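Local atomic coordinates of endo-1,4-beta-mannanase (Eisenia fetida, PDB entry 5Y6T), a protein that probably hydrolyses the internal beta-1,4 linkages of mannan chains, as an endo-acting mannanase of glycoside hydrolase family 5. Residues Cys182-Thr185 with Gln186-Ala189; Ala233-Asp236 with Gln237-Trp240. One frame throughout, in Å; residues are numbered along the deposited sequence.

Contact 1 of 2, residues Cys182-Thr185 with Gln186-Ala189; sequences CFDT and QPLA
The carboxylate of D184 is used at both oxygens. The backbone N of Q186 meets OD1 of D184 on its anti side at 2.9 Å, 31° out of the carboxylate plane. The amide plane of Q186 is turned 55° from the carboxylate. OD2 takes the backbone N of D178, earlier in the same loop, which helps to fix the plane. CG of D184 lies anti to the backbone N (chi1 176°), which swings the carboxylate forward to Q186. Carbons crowd OD1 of D184 as well: CB of Q186 at 3.3 Å and CD of P187 at 3.5 Å. The Q186 chain bends at its CB-CG bond. Q186 is modelled in two conformers, so the hydrogen bond of its NE2 to OG of S177 is less certain.

The T185 carbonyl is a further flat group. The N of L188 reaches the O of T185 at 3.0 Å from above the carbonyl plane, not along a lone pair. CB of L188 packs against that O of T185 at 3.4 Å. The T185 hydroxyl turns elsewhere, to the O of S173 and the N of V176.

The bond from Q186 N back to D184 OD1 makes an Asx turn. It leads into the single 3-10 turn 186-188, in the loop after the fourth barrel strand of a GH5 (beta/alpha)8 fold.

Contact 2 of 2, residues Ala233-Asp236 with Gln237-Trp240; sequences AQTD and QFGW
T235 and Q237 make the one direct hydrogen bond between 233-236 and 237-240. The backbone N of Q237 donates to OG1 of T235 at 3.1 Å, nearly straight at 161°. OG1 is anti to the backbone N of T235 (chi1 -177°), bringing it beside the chain ahead. The same hydroxyl donates to the O of Y287. A valine here would probably leave both the N of Q237 and the O of Y287 without their mate and let the turn shift.

Water makes two bridges. One water accepts from the N of G239 and donates to the O of D236 at 2.7 Å. A second donates to OD1 of D236 and, at a longer 3.3 Å, to the O of W240. That OD1 also takes the N of N242.

Packing centres on the T235 methyl. CG2 of T235 sits at the edge of the indole, 3.7 Å from CD1 of W240, and more loosely at the edge of the F238 ring. CB of W240 rests 3.3 Å from the O of T235. The indole is anchored by NE1 to OG of S277, and the O of F238 lies over one of its faces, toward the rim.

The bond from Q237 N back to T235 OG1 makes an ST turn. It runs into the type I' beta turn Q237-W240, closed by W240 N to Q237 O, in the loop after barrel strand 223-228.

The loops follow neighbouring parallel barrel strands, contact 1 before helix 201-218 and contact 2 before helix 246-253. Neither is in the core. Contact 1 is partly buried, and several of its polar groups bond to loop residues such as S173 and D178. Contact 2 is a surface contact, and two waters bridge it, one between backbone atoms, one from carboxylate to carbonyl. Each has a side-chain oxygen, carboxylate or hydroxyl respectively, that takes the N two residues on. The loops touch: P187 O is 3.4 Å from CZ3 of W240. The side chains of R241 and Y243, just past contact 2, hydrogen-bond to the O of D184. The C182-C248 disulfide ties contact 1 to helix 246-253.

Contact 1 of 2, residues Cys182-Thr185 with Gln186-Ala189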
loop_
_atom_site.group_PDB
_atom_site.type_symbol
_atom_site.label_atom_id
_atom_site.label_comp_id
_atom_site.label_asym_id
_atom_site.label_seq_id
_atom_site.Cartn_x
_atom_site.Cartn_y
_atom_site.Cartn_z
ATOM N N CYS A 182 -4.983 7.216 20.594
ATOM C CA CYS A 182 -4.631 7.210 19.171
ATOM C C CYS A 182 -3.146 7.437 18.923
ATOM O O CYS A 182 -2.596 6.953 17.898
ATOM C CB CYS A 182 -5.418 8.245 18.374
ATOM S SG CYS A 182 -7.123 7.722 18.028
ATOM N N PHE A 183 -2.497 8.156 19.858
ATOM C CA PHE A 183 -1.062 8.557 19.705
ATOM C C PHE A 183 -0.146 7.749 20.596
ATOM O O PHE A 183 1.055 7.852 20.493
ATOM C CB PHE A 183 -0.915 10.066 20.033
ATOM C CG PHE A 183 -1.850 10.950 19.311
ATOM C CD1 PHE A 183 -2.454 10.622 18.118
ATOM C CD2 PHE A 183 -2.155 12.172 19.854
ATOM C CE1 PHE A 183 -3.348 11.460 17.508
ATOM C CE2 PHE A 183 -3.027 13.050 19.237
ATOM C CZ PHE A 183 -3.668 12.663 18.067
ATOM N N ASP A 184 -0.716 6.911 21.423
ATOM C CA ASP A 184 0.004 6.133 22.411
ATOM C C ASP A 184 0.496 4.892 21.684
ATOM O O ASP A 184 -0.288 4.114 21.154
ATOM C CB ASP A 184 -0.936 5.811 23.575
ATOM C CG ASP A 184 -0.278 4.907 24.609
ATOM O OD1 ASP A 184 0.207 3.833 24.235
ATOM O OD2 ASP A 184 -0.288 5.282 25.807
ATOM N N THR A 185 1.811 4.673 21.676
ATOM C CA THR A 185 2.434 3.516 21.063
ATOM C C THR A 185 2.977 2.410 22.017
ATOM O O THR A 185 3.780 1.595 21.609
ATOM C CB THR A 185 3.553 3.902 20.089
ATOM O OG1 THR A 185 4.544 4.641 20.800
ATOM C CG2 THR A 185 3.002 4.784 18.927
ATOM N N GLN A 186 2.464 2.388 23.236
ATOM C CA GLN A 186 2.787 1.305 24.171
ATOM C C GLN A 186 2.399 -0.062 23.603
ATOM O O GLN A 186 3.155 -1.012 23.759
ATOM C CB GLN A 186 2.261 1.555 25.581
ATOM C CG GLN A 186 2.941 2.718 26.272
ATOM C CD GLN A 186 4.414 2.499 26.554
ATOM O OE1 GLN A 186 5.027 1.523 26.102
ATOM N NE2 GLN A 186 5.007 3.420 27.330
ATOM N N PRO A 187 1.313 -0.168 22.850
ATOM C CA PRO A 187 1.088 -1.526 22.243
ATOM C C PRO A 187 2.137 -2.021 21.264
ATOM O O PRO A 187 2.199 -3.204 21.003
ATOM C CB PRO A 187 -0.283 -1.374 21.546
ATOM C CG PRO A 187 -0.942 -0.263 22.298
ATOM C CD PRO A 187 0.168 0.699 22.637
ATOM N N LEU A 188 2.954 -1.118 20.741
ATOM C CA LEU A 188 4.081 -1.427 19.926
ATOM C C LEU A 188 5.413 -1.620 20.669
ATOM O O LEU A 188 6.419 -1.891 20.026
ATOM C CB LEU A 188 4.287 -0.342 18.814
ATOM C CG LEU A 188 3.031 -0.071 17.986
ATOM C CD1 LEU A 188 3.276 0.916 16.853
ATOM C CD2 LEU A 188 2.387 -1.367 17.433
ATOM N N ALA A 189 5.397 -1.553 21.999
ATOM C CA ALA A 189 6.661 -1.714 22.777
ATOM C C ALA A 189 7.168 -3.115 22.552
ATOM O O ALA A 189 6.374 -4.097 22.598
ATOM C CB ALA A 189 6.403 -1.470 24.276
#

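Contact 2 of 2, residues Ala233-Asp236 with Gln237-Trp240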
loop_
_atom_site.group_PDB
_atom_site.type_symbol
_atom_site.label_atom_id
_atom_site.label_comp_id
_atom_site.label_asym_id
_atom_site.label_seq_id
_atom_site.Cartn_x
_atom_site.Cartn_y
_atom_site.Cartn_z
ATOM N N ALA A 233 -0.461 -2.710 14.416
ATOM C CA ALA A 233 -0.947 -1.364 14.261
ATOM C C ALA A 233 -2.285 -1.188 13.529
ATOM O O ALA A 233 -2.698 -0.034 13.268
ATOM C CB ALA A 233 0.132 -0.555 13.554
ATOM N N GLN A 234 -2.973 -2.305 13.233
ATOM C CA GLN A 234 -4.226 -2.239 12.503
ATOM C C GLN A 234 -5.300 -3.128 13.069
ATOM O O GLN A 234 -6.138 -3.627 12.346
ATOM C CB GLN A 234 -3.982 -2.489 11.026
ATOM C CG GLN A 234 -3.558 -1.217 10.327
ATOM C CD GLN A 234 -3.542 -1.237 8.803
ATOM O OE1 GLN A 234 -4.409 -1.811 8.202
ATOM N NE2 GLN A 234 -2.603 -0.471 8.189
ATOM N N THR A 235 -5.256 -3.349 14.388
ATOM C CA THR A 235 -6.403 -4.029 15.028
ATOM C C THR A 235 -6.456 -3.519 16.483
ATOM O O THR A 235 -5.387 -3.367 17.072
ATOM C CB THR A 235 -6.411 -5.577 14.925
ATOM O OG1 THR A 235 -7.594 -6.111 15.507
ATOM C CG2 THR A 235 -5.208 -6.266 15.602
ATOM N N ASP A 236 -7.671 -3.378 17.020
ATOM C CA ASP A 236 -7.865 -3.159 18.466
ATOM C C ASP A 236 -8.059 -4.486 19.229
ATOM O O ASP A 236 -8.273 -4.494 20.459
ATOM C CB ASP A 236 -9.024 -2.160 18.652
ATOM C CG ASP A 236 -8.672 -0.833 18.100
ATOM O OD1 ASP A 236 -7.620 -0.356 18.530
ATOM O OD2 ASP A 236 -9.392 -0.298 17.238
ATOM N N GLN A 237 -7.958 -5.612 18.531
ATOM C CA GLN A 237 -8.037 -6.921 19.138
ATOM C C GLN A 237 -6.610 -7.427 19.416
ATOM O O GLN A 237 -5.624 -6.770 19.067
ATOM C CB GLN A 237 -8.755 -7.905 18.213
ATOM C CG GLN A 237 -10.249 -7.554 17.988
ATOM C CD GLN A 237 -11.106 -7.609 19.238
ATOM O OE1 GLN A 237 -11.986 -6.756 19.476
ATOM N NE2 GLN A 237 -10.898 -8.618 20.011
ATOM N N PHE A 238 -6.520 -8.541 20.139
ATOM C CA PHE A 238 -5.260 -9.230 20.431
ATOM C C PHE A 238 -4.250 -8.403 21.229
ATOM O O PHE A 238 -3.045 -8.706 21.219
ATOM C CB PHE A 238 -4.566 -9.742 19.132
ATOM C CG PHE A 238 -5.358 -10.725 18.334
ATOM C CD1 PHE A 238 -5.402 -12.078 18.721
ATOM C CD2 PHE A 238 -6.020 -10.342 17.199
ATOM C CE1 PHE A 238 -6.130 -12.989 17.975
ATOM C CE2 PHE A 238 -6.713 -11.247 16.424
ATOM C CZ PHE A 238 -6.779 -12.573 16.825
ATOM N N GLY A 239 -4.732 -7.376 21.918
ATOM C CA GLY A 239 -3.853 -6.493 22.677
ATOM C C GLY A 239 -3.186 -5.423 21.883
ATOM O O GLY A 239 -2.316 -4.689 22.376
ATOM N N TRP A 240 -3.553 -5.309 20.604
ATOM C CA TRP A 240 -2.931 -4.353 19.703
ATOM C C TRP A 240 -3.709 -3.059 19.638
ATOM O O TRP A 240 -4.664 -2.887 20.385
ATOM C CB TRP A 240 -2.705 -4.945 18.294
ATOM C CG TRP A 240 -1.933 -6.270 18.315
ATOM C CD1 TRP A 240 -2.346 -7.432 17.719
ATOM C CD2 TRP A 240 -0.672 -6.562 18.937
ATOM N NE1 TRP A 240 -1.405 -8.412 17.919
ATOM C CE2 TRP A 240 -0.382 -7.915 18.682
ATOM C CE3 TRP A 240 0.281 -5.787 19.666
ATOM C CZ2 TRP A 240 0.783 -8.545 19.145
ATOM C CZ3 TRP A 240 1.452 -6.426 20.108
ATOM C CH2 TRP A 240 1.691 -7.787 19.832
HETATM O O HOH W 1 -7.198 -6.021 22.417
HETATM O O HOH W 2 -7.007 -0.722 21.119
#